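Local coordinates for enoyl CoA hydratase/isomerase (Crotonase) (Legionella pneumophila subsp. pneumophila, PDB 3I47), which probably hydrates enoyl-CoA thioesters, and may isomerise them, as a member of the crotonase (enoyl-CoA hydratase/isomerase) family, at residues 15-20 with 50-55; 101-106 with 195-200; 35-40 with 88-93; 123-128 with 187-192. All coordinates share one frame; numbering follows the deposited sequence.

How the contacts relate
Contacts 1, 2 and 4 share one six-stranded sheet, while contact 3 lies in the helices to one side of it. Contact 1 pairs strands 14-19 and 51-56; contact 2 sits next to it, centres 9 Å apart, joined by backbone hydrogen bonds of I103 with I52 and L54. Contacts 2 and 4, centres 10 Å apart, both lean on helix 189-201 and are linked through strands 102-106 and 123-127. L17 and M19 of contact 1 touch contact 3 at about 12 Å between centres, whereas contacts 3 and 4 are 22 Å apart. By analogy with crotonases, the oxyanion hole probably lies between the loop after strand 51-56 and the start of helix 113-120.

Contact 1 (15-20 with 50-55); sequences GLLTMN and RVIVLK
L17 and L54 run their isobutyl groups alongside each other in a parallel strand pair, L17 CD2 lying 3.8 Å from L54 CD2, and this is the closely packed part of the contact. L17 CD1 also meets I52 CG2 obliquely at 4.1 Å, so L17, I52 and L54 form one apolar face, with L17 and I52 packed against helix 30-45. The strands themselves are tied by five backbone hydrogen bonds that link G15, L17 and M19 to V51, V53 and K55, the one from L17 N to V53 O being 2.9 Å long. Helix 30-45 connects the two strands, which makes this a beta-alpha-beta crossover of the crotonase core. On the other face L16 CD2 rests on V53 CB at 3.7 Å, both side chains rising from the sheet together. This face opens at K55, which is partly exposed: its CG sits between backbone N and carbonyl carbon (chi1 63°), and the chain runs extended before bending at its end, where K55 NZ donates to T18 OG1 at 2.8 Å. K55 CE also passes L16 CD2 at 4.1 Å.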
loop_
_atom_site.group_PDB
_atom_site.type_symbol
_atom_site.label_atom_id
_atom_site.label_comp_id
_atom_site.label_asym_id
_atom_site.label_seq_id
_atom_site.Cartn_x
_atom_site.Cartn_y
_atom_site.Cartn_z
ATOM N N GLY A 15 0.646 -11.097 -6.071
ATOM C CA GLY A 15 -0.190 -11.594 -4.966
ATOM C C GLY A 15 -1.320 -10.615 -4.741
ATOM O O GLY A 15 -1.077 -9.420 -4.587
ATOM N N LEU A 16 -2.550 -11.118 -4.745
ATOM C CA LEU A 16 -3.736 -10.270 -4.654
ATOM C C LEU A 16 -4.492 -10.567 -3.368
ATOM O O LEU A 16 -4.961 -11.691 -3.177
ATOM C CB LEU A 16 -4.648 -10.541 -5.856
ATOM C CG LEU A 16 -4.062 -10.344 -7.256
ATOM C CD1 LEU A 16 -4.898 -11.076 -8.285
ATOM C CD2 LEU A 16 -4.019 -8.879 -7.575
ATOM N N LEU A 17 -4.573 -9.579 -2.477
ATOM C CA LEU A 17 -5.390 -9.688 -1.261
ATOM C C LEU A 17 -6.641 -8.886 -1.512
ATOM O O LEU A 17 -6.551 -7.689 -1.796
ATOM C CB LEU A 17 -4.654 -9.120 -0.041
ATOM C CG LEU A 17 -3.544 -9.889 0.686
ATOM C CD1 LEU A 17 -2.250 -9.952 -0.117
ATOM C CD2 LEU A 17 -3.304 -9.232 2.034
ATOM N N THR A 18 -7.803 -9.528 -1.417
ATOM C CA THR A 18 -9.070 -8.847 -1.686
ATOM C C THR A 18 -10.002 -8.839 -0.473
ATOM O O THR A 18 -10.496 -9.891 -0.052
ATOM C CB THR A 18 -9.787 -9.481 -2.904
ATOM O OG1 THR A 18 -8.885 -9.512 -4.016
ATOM C CG2 THR A 18 -11.022 -8.680 -3.289
ATOM N N MET A 19 -10.257 -7.650 0.067
ATOM C CA MET A 19 -11.251 -7.507 1.132
ATOM C C MET A 19 -12.632 -7.813 0.557
ATOM O O MET A 19 -13.044 -7.227 -0.443
ATOM C CB MET A 19 -11.193 -6.103 1.732
ATOM C CG MET A 19 -9.885 -5.823 2.501
ATOM S SD MET A 19 -9.669 -4.131 3.198
ATOM C CE MET A 19 -9.599 -3.119 1.701
ATOM N N ASN A 20 -13.345 -8.736 1.200
ATOM C CA ASN A 20 -14.540 -9.311 0.586
ATOM C C ASN A 20 -15.751 -9.321 1.531
ATOM O O ASN A 20 -16.658 -10.161 1.392
ATOM C CB ASN A 20 -14.201 -10.724 0.068
ATOM C CG ASN A 20 -15.258 -11.284 -0.871
ATOM O OD1 ASN A 20 -15.720 -10.607 -1.791
ATOM N ND2 ASN A 20 -15.646 -12.539 -0.640
ATOM N N ARG A 50 6.145 -11.320 -6.732
ATOM C CA ARG A 50 7.011 -10.156 -6.880
ATOM C C ARG A 50 6.322 -8.870 -6.477
ATOM O O ARG A 50 6.989 -7.946 -6.009
ATOM C CB ARG A 50 7.526 -10.013 -8.317
ATOM C CG ARG A 50 8.565 -11.051 -8.710
ATOM C CD ARG A 50 9.033 -10.854 -10.132
ATOM N NE ARG A 50 9.971 -11.914 -10.522
ATOM C CZ ARG A 50 10.387 -12.129 -11.767
ATOM N NH1 ARG A 50 9.958 -11.358 -12.759
ATOM N NH2 ARG A 50 11.215 -13.135 -12.018
ATOM N N VAL A 51 5.007 -8.788 -6.684
ATOM C CA VAL A 51 4.260 -7.541 -6.418
ATOM C C VAL A 51 3.025 -7.909 -5.611
ATOM O O VAL A 51 2.413 -8.941 -5.868
ATOM C CB VAL A 51 3.845 -6.838 -7.742
ATOM C CG1 VAL A 51 2.964 -5.585 -7.494
ATOM C CG2 VAL A 51 5.094 -6.461 -8.581
ATOM N N ILE A 52 2.684 -7.071 -4.635
ATOM C CA ILE A 52 1.509 -7.300 -3.788
ATOM C C ILE A 52 0.462 -6.222 -4.019
ATOM O O ILE A 52 0.781 -5.034 -3.984
ATOM C CB ILE A 52 1.931 -7.321 -2.314
ATOM C CG1 ILE A 52 2.914 -8.481 -2.078
ATOM C CG2 ILE A 52 0.709 -7.485 -1.389
ATOM C CD1 ILE A 52 3.616 -8.435 -0.721
ATOM N N VAL A 53 -0.779 -6.651 -4.246
ATOM C CA VAL A 53 -1.912 -5.736 -4.429
ATOM C C VAL A 53 -2.942 -5.935 -3.320
ATOM O O VAL A 53 -3.354 -7.061 -3.053
ATOM C CB VAL A 53 -2.598 -5.949 -5.813
ATOM C CG1 VAL A 53 -3.852 -5.111 -5.947
ATOM C CG2 VAL A 53 -1.635 -5.602 -6.934
ATOM N N LEU A 54 -3.321 -4.839 -2.670
ATOM C CA LEU A 54 -4.465 -4.833 -1.749
ATOM C C LEU A 54 -5.644 -4.191 -2.459
ATOM O O LEU A 54 -5.562 -3.039 -2.890
ATOM C CB LEU A 54 -4.147 -4.018 -0.485
ATOM C CG LEU A 54 -2.830 -4.271 0.268
ATOM C CD1 LEU A 54 -2.743 -3.367 1.514
ATOM C CD2 LEU A 54 -2.643 -5.754 0.642
ATOM N N LYS A 55 -6.742 -4.933 -2.581
ATOM C CA LYS A 55 -7.928 -4.430 -3.263
ATOM C C LYS A 55 -9.169 -4.889 -2.538
ATOM O O LYS A 55 -9.067 -5.486 -1.469
ATOM C CB LYS A 55 -7.946 -4.849 -4.742
ATOM C CG LYS A 55 -8.011 -6.367 -5.025
ATOM C CD LYS A 55 -7.945 -6.619 -6.537
ATOM C CE LYS A 55 -8.015 -8.089 -6.884
ATOM N NZ LYS A 55 -9.397 -8.626 -6.655
#

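Contact 2 (101-106 with 195-200); sequences PTIAMV and KYASQI
Strand 102-106, which carries I103, runs almost antiparallel (176°) to helix 195-200, which carries A197, with axes 10.4 Å apart, a spacing that leaves the side chains to bridge the gap. I103 does most of this work. Its CG1 stands anti to the carbonyl carbon and the chain then continues extended (chi2 167°), carrying CD1 out from the strand to the helix surface. That one methyl meets three residues: A197 CB at 3.9 Å, Y196 CD2 at 4.2 Å and I200 CD1 at 4.3 Å. It comes to the tyrosine at the edge of the ring, near its plane, rather than over a face. Just before the strand, P101 makes a second point of contact, its ring carbon CG lying 3.9 Å from I200 CG2, and the two side chains pass with their ends heading opposite ways. All the touching atoms are carbons, so the contact rests on van der Waals packing. V51 of the neighbouring strand touches I103, A197 and I200, and I123 and I125 on the other flank also reach the helix, so I103 is one point of a continuous apolar surface. Helix 189-201 covers the sheet face opposite the one where L17 and I52 pack against helix 30-45, an alpha/beta layering characteristic of the crotonase fold.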
loop_
_atom_site.group_PDB
_atom_site.type_symbol
_atom_site.label_atom_id
_atom_site.label_comp_id
_atom_site.label_asym_id
_atom_site.label_seq_id
_atom_site.Cartn_x
_atom_site.Cartn_y
_atom_site.Cartn_z
ATOM N N PRO A 101 7.306 -4.439 -4.059
ATOM C CA PRO A 101 6.360 -3.344 -4.344
ATOM C C PRO A 101 4.961 -3.660 -3.842
ATOM O O PRO A 101 4.479 -4.789 -3.995
ATOM C CB PRO A 101 6.332 -3.271 -5.869
ATOM C CG PRO A 101 7.628 -3.898 -6.305
ATOM C CD PRO A 101 8.001 -4.917 -5.273
ATOM N N THR A 102 4.324 -2.661 -3.239
ATOM C CA THR A 102 2.948 -2.795 -2.746
ATOM C C THR A 102 2.038 -1.763 -3.404
ATOM O O THR A 102 2.419 -0.597 -3.574
ATOM C CB THR A 102 2.883 -2.620 -1.228
ATOM O OG1 THR A 102 3.496 -1.382 -0.866
ATOM C CG2 THR A 102 3.596 -3.767 -0.518
ATOM N N ILE A 103 0.835 -2.197 -3.764
ATOM C CA ILE A 103 -0.118 -1.354 -4.495
ATOM C C ILE A 103 -1.470 -1.472 -3.822
ATOM O O ILE A 103 -1.937 -2.595 -3.580
ATOM C CB ILE A 103 -0.272 -1.810 -5.963
ATOM C CG1 ILE A 103 1.049 -1.622 -6.712
ATOM C CG2 ILE A 103 -1.402 -1.040 -6.665
ATOM C CD1 ILE A 103 1.084 -2.335 -8.050
ATOM N N ALA A 104 -2.087 -0.331 -3.525
ATOM C CA ALA A 104 -3.495 -0.303 -3.063
ATOM C C ALA A 104 -4.413 0.116 -4.202
ATOM O O ALA A 104 -4.116 1.089 -4.900
ATOM C CB ALA A 104 -3.656 0.663 -1.892
ATOM N N MET A 105 -5.517 -0.608 -4.389
ATOM C CA MET A 105 -6.457 -0.344 -5.479
ATOM C C MET A 105 -7.763 0.061 -4.803
ATOM O O MET A 105 -8.378 -0.760 -4.105
ATOM C CB MET A 105 -6.645 -1.611 -6.339
ATOM C CG MET A 105 -7.700 -1.502 -7.434
ATOM S SD MET A 105 -8.007 -3.050 -8.376
ATOM C CE MET A 105 -9.763 -3.214 -8.135
ATOM N N VAL A 106 -8.157 1.322 -4.979
ATOM C CA VAL A 106 -9.246 1.895 -4.178
ATOM C C VAL A 106 -10.446 2.326 -5.023
ATOM O O VAL A 106 -10.325 3.224 -5.877
ATOM C CB VAL A 106 -8.744 3.128 -3.392
ATOM C CG1 VAL A 106 -9.866 3.721 -2.542
ATOM C CG2 VAL A 106 -7.531 2.766 -2.524
ATOM N N LYS A 195 -2.730 -4.934 -14.958
ATOM C CA LYS A 195 -1.734 -4.693 -15.996
ATOM C C LYS A 195 -0.538 -3.923 -15.463
ATOM O O LYS A 195 0.611 -4.221 -15.809
ATOM C CB LYS A 195 -2.352 -3.955 -17.177
ATOM C CG LYS A 195 -3.216 -4.854 -18.024
ATOM C CD LYS A 195 -3.317 -4.336 -19.428
ATOM C CE LYS A 195 -4.202 -5.234 -20.246
ATOM N NZ LYS A 195 -4.544 -4.584 -21.532
ATOM N N TYR A 196 -0.810 -2.938 -14.610
ATOM C CA TYR A 196 0.234 -2.096 -14.055
ATOM C C TYR A 196 1.116 -2.910 -13.110
ATOM O O TYR A 196 2.348 -2.795 -13.150
ATOM C CB TYR A 196 -0.410 -0.897 -13.355
ATOM C CG TYR A 196 0.549 0.127 -12.807
ATOM C CD1 TYR A 196 1.125 1.084 -13.638
ATOM C CD2 TYR A 196 0.858 0.160 -11.457
ATOM C CE1 TYR A 196 2.003 2.045 -13.133
ATOM C CE2 TYR A 196 1.735 1.115 -10.937
ATOM C CZ TYR A 196 2.296 2.057 -11.787
ATOM O OH TYR A 196 3.150 3.010 -11.286
ATOM N N ALA A 197 0.482 -3.748 -12.284
ATOM C CA ALA A 197 1.216 -4.619 -11.367
ATOM C C ALA A 197 2.045 -5.631 -12.154
ATOM O O ALA A 197 3.198 -5.857 -11.815
ATOM C CB ALA A 197 0.260 -5.328 -10.393
ATOM N N SER A 198 1.463 -6.191 -13.216
ATOM C CA SER A 198 2.183 -7.152 -14.056
ATOM C C SER A 198 3.419 -6.509 -14.674
ATOM O O SER A 198 4.495 -7.123 -14.712
ATOM C CB SER A 198 1.275 -7.744 -15.134
ATOM O OG SER A 198 0.309 -8.600 -14.553
ATOM N N GLN A 199 3.287 -5.264 -15.130
ATOM C CA GLN A 199 4.432 -4.537 -15.699
ATOM C C GLN A 199 5.596 -4.389 -14.719
ATOM O O GLN A 199 6.757 -4.609 -15.085
ATOM C CB GLN A 199 3.996 -3.188 -16.259
ATOM C CG GLN A 199 3.241 -3.332 -17.575
ATOM C CD GLN A 199 2.331 -2.155 -17.886
ATOM O OE1 GLN A 199 2.269 -1.173 -17.139
ATOM N NE2 GLN A 199 1.609 -2.253 -19.005
ATOM N N ILE A 200 5.296 -4.023 -13.476
ATOM C CA ILE A 200 6.324 -3.970 -12.451
ATOM C C ILE A 200 6.917 -5.368 -12.185
ATOM O O ILE A 200 8.139 -5.508 -12.020
ATOM C CB ILE A 200 5.769 -3.328 -11.145
ATOM C CG1 ILE A 200 5.345 -1.879 -11.426
ATOM C CG2 ILE A 200 6.808 -3.371 -10.037
ATOM C CD1 ILE A 200 4.563 -1.224 -10.284
#

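Contact 3 (35-40 with 88-93); sequences EMRIRL and LGNLMY
Apolar packing between helices 35-40 and 88-93 centres on L91, whose side chain lies against M36, R37 and L40. Because its CG is anti to the backbone N (chi1 175°), both methyls extend to the other helix: L91 CD2 meets M36 CB at 4.1 Å, and L91 CD1 meets L40 CD2 at 4.1 Å, the two leucines set at a slant to one another. The aliphatic part of R37 joins them, its CG 3.7 Å from L91 CB, each side chain reaching toward the other's helix. Toward the partly exposed side R37 meets N90. The R37 chain bends at chi3 and lays its guanidinium over N90, but what it covers is the methylene: N90 CB is 3.3 Å from the guanidinium plane, off-centre over the group, and R37 NH2 is 3.4 Å from N90 CB. The guanidinium and amide planes differ by 22°, and no hydrogen bond joins the two side chains. Solvent supplies the remaining link. A water in the guanidinium plane accepts from R37 NE at 2.7 Å and donates weakly to N90 O at 3.3 Å. The helix axes are 9.6 Å apart at 27°, nearly parallel. L117 of helix 113-120 touches both M36 and L91, so these form a three-helix cluster on the side of the sheet bearing L17, an arrangement characteristic of the alpha/beta crotonase core.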
loop_
_atom_site.group_PDB
_atom_site.type_symbol
_atom_site.label_atom_id
_atom_site.label_comp_id
_atom_site.label_asym_id
_atom_site.label_seq_id
_atom_site.Cartn_x
_atom_site.Cartn_y
_atom_site.Cartn_z
ATOM N N GLU A 35 -6.503 -11.212 9.599
ATOM C CA GLU A 35 -6.467 -11.980 8.341
ATOM C C GLU A 35 -5.534 -11.328 7.336
ATOM O O GLU A 35 -4.733 -12.001 6.692
ATOM C CB GLU A 35 -7.842 -12.101 7.691
ATOM C CG GLU A 35 -8.856 -12.893 8.501
ATOM C CD GLU A 35 -9.916 -13.563 7.627
ATOM O OE1 GLU A 35 -11.119 -13.403 7.938
ATOM O OE2 GLU A 35 -9.547 -14.235 6.644
ATOM N N MET A 36 -5.650 -10.011 7.199
ATOM C CA MET A 36 -4.798 -9.265 6.277
ATOM C C MET A 36 -3.325 -9.411 6.621
ATOM O O MET A 36 -2.502 -9.630 5.727
ATOM C CB MET A 36 -5.238 -7.800 6.190
ATOM C CG MET A 36 -6.648 -7.667 5.606
ATOM S SD MET A 36 -7.207 -5.949 5.370
ATOM C CE MET A 36 -6.027 -5.396 4.195
ATOM N N ARG A 37 -2.994 -9.314 7.909
ATOM C CA ARG A 37 -1.601 -9.486 8.358
ATOM C C ARG A 37 -1.035 -10.843 7.927
ATOM O O ARG A 37 0.090 -10.931 7.419
ATOM C CB ARG A 37 -1.500 -9.382 9.882
ATOM C CG ARG A 37 -1.710 -7.987 10.427
ATOM C CD ARG A 37 -1.599 -8.004 11.953
ATOM N NE ARG A 37 -0.223 -8.263 12.394
ATOM C CZ ARG A 37 0.122 -8.525 13.652
ATOM N NH1 ARG A 37 -0.805 -8.573 14.606
ATOM N NH2 ARG A 37 1.397 -8.735 13.961
ATOM N N ILE A 38 -1.815 -11.901 8.148
ATOM C CA ILE A 38 -1.350 -13.246 7.825
ATOM C C ILE A 38 -1.138 -13.423 6.332
ATOM O O ILE A 38 -0.093 -13.930 5.908
ATOM C CB ILE A 38 -2.310 -14.332 8.368
ATOM C CG1 ILE A 38 -2.324 -14.272 9.898
ATOM C CG2 ILE A 38 -1.871 -15.724 7.882
ATOM C CD1 ILE A 38 -3.408 -15.107 10.563
ATOM N N ARG A 39 -2.117 -13.009 5.532
ATOM C CA ARG A 39 -1.989 -13.153 4.079
ATOM C C ARG A 39 -0.855 -12.299 3.537
ATOM O O ARG A 39 -0.136 -12.729 2.637
ATOM C CB ARG A 39 -3.289 -12.791 3.355
ATOM C CG ARG A 39 -4.492 -13.621 3.747
ATOM C CD ARG A 39 -4.279 -15.084 3.552
ATOM N NE ARG A 39 -5.548 -15.780 3.749
ATOM C CZ ARG A 39 -5.713 -17.076 3.541
ATOM N NH1 ARG A 39 -4.677 -17.822 3.167
ATOM N NH2 ARG A 39 -6.908 -17.621 3.728
ATOM N N LEU A 40 -0.695 -11.085 4.068
ATOM C CA LEU A 40 0.401 -10.221 3.645
ATOM C C LEU A 40 1.749 -10.880 3.929
ATOM O O LEU A 40 2.636 -10.893 3.063
ATOM C CB LEU A 40 0.307 -8.864 4.350
ATOM C CG LEU A 40 1.509 -7.948 4.095
ATOM C CD1 LEU A 40 1.495 -7.443 2.660
ATOM C CD2 LEU A 40 1.486 -6.785 5.086
ATOM N N LEU A 88 -3.913 -3.036 13.766
ATOM C CA LEU A 88 -3.729 -2.108 12.635
ATOM C C LEU A 88 -2.290 -1.600 12.584
ATOM O O LEU A 88 -1.696 -1.549 11.512
ATOM C CB LEU A 88 -4.714 -0.933 12.688
ATOM C CG LEU A 88 -4.542 0.091 11.561
ATOM C CD1 LEU A 88 -4.889 -0.500 10.190
ATOM C CD2 LEU A 88 -5.400 1.310 11.845
ATOM N N GLY A 89 -1.722 -1.261 13.740
ATOM C CA GLY A 89 -0.332 -0.772 13.794
ATOM C C GLY A 89 0.662 -1.749 13.185
ATOM O O GLY A 89 1.512 -1.357 12.378
ATOM N N ASN A 90 0.552 -3.026 13.540
ATOM C CA ASN A 90 1.435 -4.030 12.960
ATOM C C ASN A 90 1.180 -4.283 11.486
ATOM O O ASN A 90 2.133 -4.497 10.724
ATOM C CB ASN A 90 1.337 -5.327 13.751
ATOM C CG ASN A 90 2.175 -5.288 15.003
ATOM O OD1 ASN A 90 3.362 -4.961 14.949
ATOM N ND2 ASN A 90 1.579 -5.640 16.137
ATOM N N LEU A 91 -0.089 -4.234 11.076
ATOM C CA LEU A 91 -0.422 -4.384 9.651
ATOM C C LEU A 91 0.223 -3.274 8.820
ATOM O O LEU A 91 0.885 -3.552 7.813
ATOM C CB LEU A 91 -1.941 -4.414 9.417
ATOM C CG LEU A 91 -2.386 -4.435 7.941
ATOM C CD1 LEU A 91 -1.854 -5.689 7.187
ATOM C CD2 LEU A 91 -3.906 -4.335 7.841
ATOM N N MET A 92 0.038 -2.031 9.243
ATOM C CA MET A 92 0.576 -0.916 8.463
ATOM C C MET A 92 2.103 -0.960 8.442
ATOM O O MET A 92 2.720 -0.688 7.401
ATOM C CB MET A 92 0.062 0.410 9.009
ATOM C CG MET A 92 -1.456 0.519 8.944
ATOM S SD MET A 92 -2.076 1.278 7.448
ATOM C CE MET A 92 -1.501 2.939 7.711
ATOM N N TYR A 93 2.713 -1.311 9.574
ATOM C CA TYR A 93 4.164 -1.415 9.634
ATOM C C TYR A 93 4.647 -2.492 8.676
ATOM O O TYR A 93 5.568 -2.256 7.888
ATOM C CB TYR A 93 4.631 -1.691 11.061
ATOM C CG TYR A 93 6.125 -1.696 11.203
ATOM C CD1 TYR A 93 6.861 -0.523 11.028
ATOM C CD2 TYR A 93 6.802 -2.866 11.508
ATOM C CE1 TYR A 93 8.248 -0.520 11.164
ATOM C CE2 TYR A 93 8.196 -2.874 11.645
ATOM C CZ TYR A 93 8.899 -1.694 11.477
ATOM O OH TYR A 93 10.279 -1.695 11.608
HETATM O O HOH W 1 1.625 -7.766 10.462
#

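Contact 4 (123-128 with 187-192); sequences IAIAST and DTLLEF
I125 and L189 lie across each other, with I125 CG2 only 3.7 Å from L189 CD1, where the strand meets the first turn of helix 189-201. With chi1 at 177° the L189 branch points away from its own amide and into the strand. L189 CD1 lies 3.8 Å from the backbone N of S127 as well, so one methyl meets both a side chain and the strand's main chain. L189 CD2 reaches further along the strand, 3.9 Å from S127 CB, so it is the serine's carbon that packs here. F192, one turn further along the helix, meets I125 too. I125 CD1 sits at the ring edge, in its plane, 4.0 Å from F192 CE1, while I125 CG2 approaches CD1 of the F192 ring obliquely at 3.9 Å. Within the helix, F192 N bonds to T188 O at 2.9 Å. V184 of the edge strand touches I125, L189 and F192, and H182 meets the F192 ring, so the cluster extends to strand 182-184. With the side chains meeting one another through carbon, and L189 CD1 also lying against the strand backbone, the join between strand and helix is held by van der Waals fit and by the burial of apolar surface rather than by directional bonds.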
loop_
_atom_site.group_PDB
_atom_site.type_symbol
_atom_site.label_atom_id
_atom_site.label_comp_id
_atom_site.label_asym_id
_atom_site.label_seq_id
_atom_site.Cartn_x
_atom_site.Cartn_y
_atom_site.Cartn_z
ATOM N N ILE A 123 2.260 2.508 -3.756
ATOM C CA ILE A 123 1.501 3.078 -4.860
ATOM C C ILE A 123 0.024 2.879 -4.561
ATOM O O ILE A 123 -0.364 1.811 -4.093
ATOM C CB ILE A 123 1.818 2.372 -6.196
ATOM C CG1 ILE A 123 3.302 2.526 -6.567
ATOM C CG2 ILE A 123 0.911 2.890 -7.322
ATOM C CD1 ILE A 123 3.778 1.455 -7.576
ATOM N N ALA A 124 -0.789 3.898 -4.821
ATOM C CA ALA A 124 -2.233 3.746 -4.723
ATOM C C ALA A 124 -2.880 4.200 -6.025
ATOM O O ALA A 124 -2.483 5.216 -6.617
ATOM C CB ALA A 124 -2.809 4.505 -3.494
ATOM N N ILE A 125 -3.845 3.407 -6.481
ATOM C CA ILE A 125 -4.567 3.636 -7.717
ATOM C C ILE A 125 -6.029 3.771 -7.322
ATOM O O ILE A 125 -6.566 2.886 -6.641
ATOM C CB ILE A 125 -4.413 2.423 -8.666
ATOM C CG1 ILE A 125 -2.933 2.183 -9.030
ATOM C CG2 ILE A 125 -5.266 2.629 -9.939
ATOM C CD1 ILE A 125 -2.664 0.831 -9.736
ATOM N N ALA A 126 -6.667 4.870 -7.722
ATOM C CA ALA A 126 -8.064 5.111 -7.372
ATOM C C ALA A 126 -8.937 5.184 -8.612
ATOM O O ALA A 126 -8.492 5.671 -9.666
ATOM C CB ALA A 126 -8.186 6.395 -6.574
ATOM N N SER A 127 -10.169 4.700 -8.494
ATOM C CA SER A 127 -11.182 4.966 -9.507
ATOM C C SER A 127 -11.613 6.433 -9.371
ATOM O O SER A 127 -11.443 7.050 -8.310
ATOM C CB SER A 127 -12.382 4.035 -9.309
ATOM O OG SER A 127 -12.927 4.264 -8.034
ATOM N N THR A 128 -12.157 6.996 -10.445
ATOM C CA THR A 128 -12.539 8.412 -10.438
ATOM C C THR A 128 -13.581 8.717 -9.359
ATOM O O THR A 128 -13.641 9.843 -8.851
ATOM C CB THR A 128 -13.075 8.867 -11.817
ATOM O OG1 THR A 128 -14.193 8.060 -12.187
ATOM C CG2 THR A 128 -11.997 8.739 -12.882
ATOM N N ASP A 187 -14.956 1.551 -14.302
ATOM C CA ASP A 187 -15.283 0.209 -14.773
ATOM C C ASP A 187 -14.060 -0.570 -15.218
ATOM O O ASP A 187 -14.167 -1.768 -15.491
ATOM C CB ASP A 187 -16.336 0.251 -15.878
ATOM C CG ASP A 187 -17.687 0.741 -15.383
ATOM O OD1 ASP A 187 -17.930 0.772 -14.151
ATOM O OD2 ASP A 187 -18.517 1.095 -16.241
ATOM N N THR A 188 -12.903 0.097 -15.283
ATOM C CA THR A 188 -11.655 -0.597 -15.645
ATOM C C THR A 188 -10.538 -0.485 -14.598
ATOM O O THR A 188 -9.360 -0.691 -14.890
ATOM C CB THR A 188 -11.164 -0.200 -17.042
ATOM O OG1 THR A 188 -11.238 1.222 -17.188
ATOM C CG2 THR A 188 -12.010 -0.876 -18.109
ATOM N N LEU A 189 -10.922 -0.195 -13.356
ATOM C CA LEU A 189 -9.960 -0.090 -12.267
ATOM C C LEU A 189 -9.160 -1.383 -12.095
ATOM O O LEU A 189 -7.926 -1.342 -12.016
ATOM C CB LEU A 189 -10.680 0.281 -10.960
ATOM C CG LEU A 189 -9.826 0.360 -9.687
ATOM C CD1 LEU A 189 -8.760 1.468 -9.786
ATOM C CD2 LEU A 189 -10.724 0.604 -8.469
ATOM N N LEU A 190 -9.863 -2.517 -12.039
ATOM C CA LEU A 190 -9.200 -3.809 -11.886
ATOM C C LEU A 190 -8.254 -4.100 -13.047
ATOM O O LEU A 190 -7.083 -4.432 -12.840
ATOM C CB LEU A 190 -10.244 -4.935 -11.753
ATOM C CG LEU A 190 -9.671 -6.349 -11.607
ATOM C CD1 LEU A 190 -8.798 -6.472 -10.367
ATOM C CD2 LEU A 190 -10.807 -7.388 -11.560
ATOM N N GLU A 191 -8.752 -3.935 -14.270
ATOM C CA GLU A 191 -7.946 -4.218 -15.455
ATOM C C GLU A 191 -6.684 -3.354 -15.480
ATOM O O GLU A 191 -5.584 -3.851 -15.731
ATOM C CB GLU A 191 -8.768 -4.016 -16.733
ATOM C CG GLU A 191 -9.872 -5.070 -16.929
ATOM C CD GLU A 191 -11.195 -4.767 -16.206
ATOM O OE1 GLU A 191 -12.186 -5.429 -16.575
ATOM O OE2 GLU A 191 -11.287 -3.910 -15.284
ATOM N N PHE A 192 -6.836 -2.059 -15.197
ATOM C CA PHE A 192 -5.677 -1.161 -15.127
ATOM C C PHE A 192 -4.653 -1.640 -14.086
ATOM O O PHE A 192 -3.449 -1.710 -14.343
ATOM C CB PHE A 192 -6.123 0.274 -14.785
ATOM C CG PHE A 192 -4.986 1.248 -14.673
ATOM C CD1 PHE A 192 -4.280 1.406 -13.472
ATOM C CD2 PHE A 192 -4.594 1.999 -15.780
ATOM C CE1 PHE A 192 -3.194 2.304 -13.378
ATOM C CE2 PHE A 192 -3.532 2.904 -15.698
ATOM C CZ PHE A 192 -2.822 3.059 -14.495
#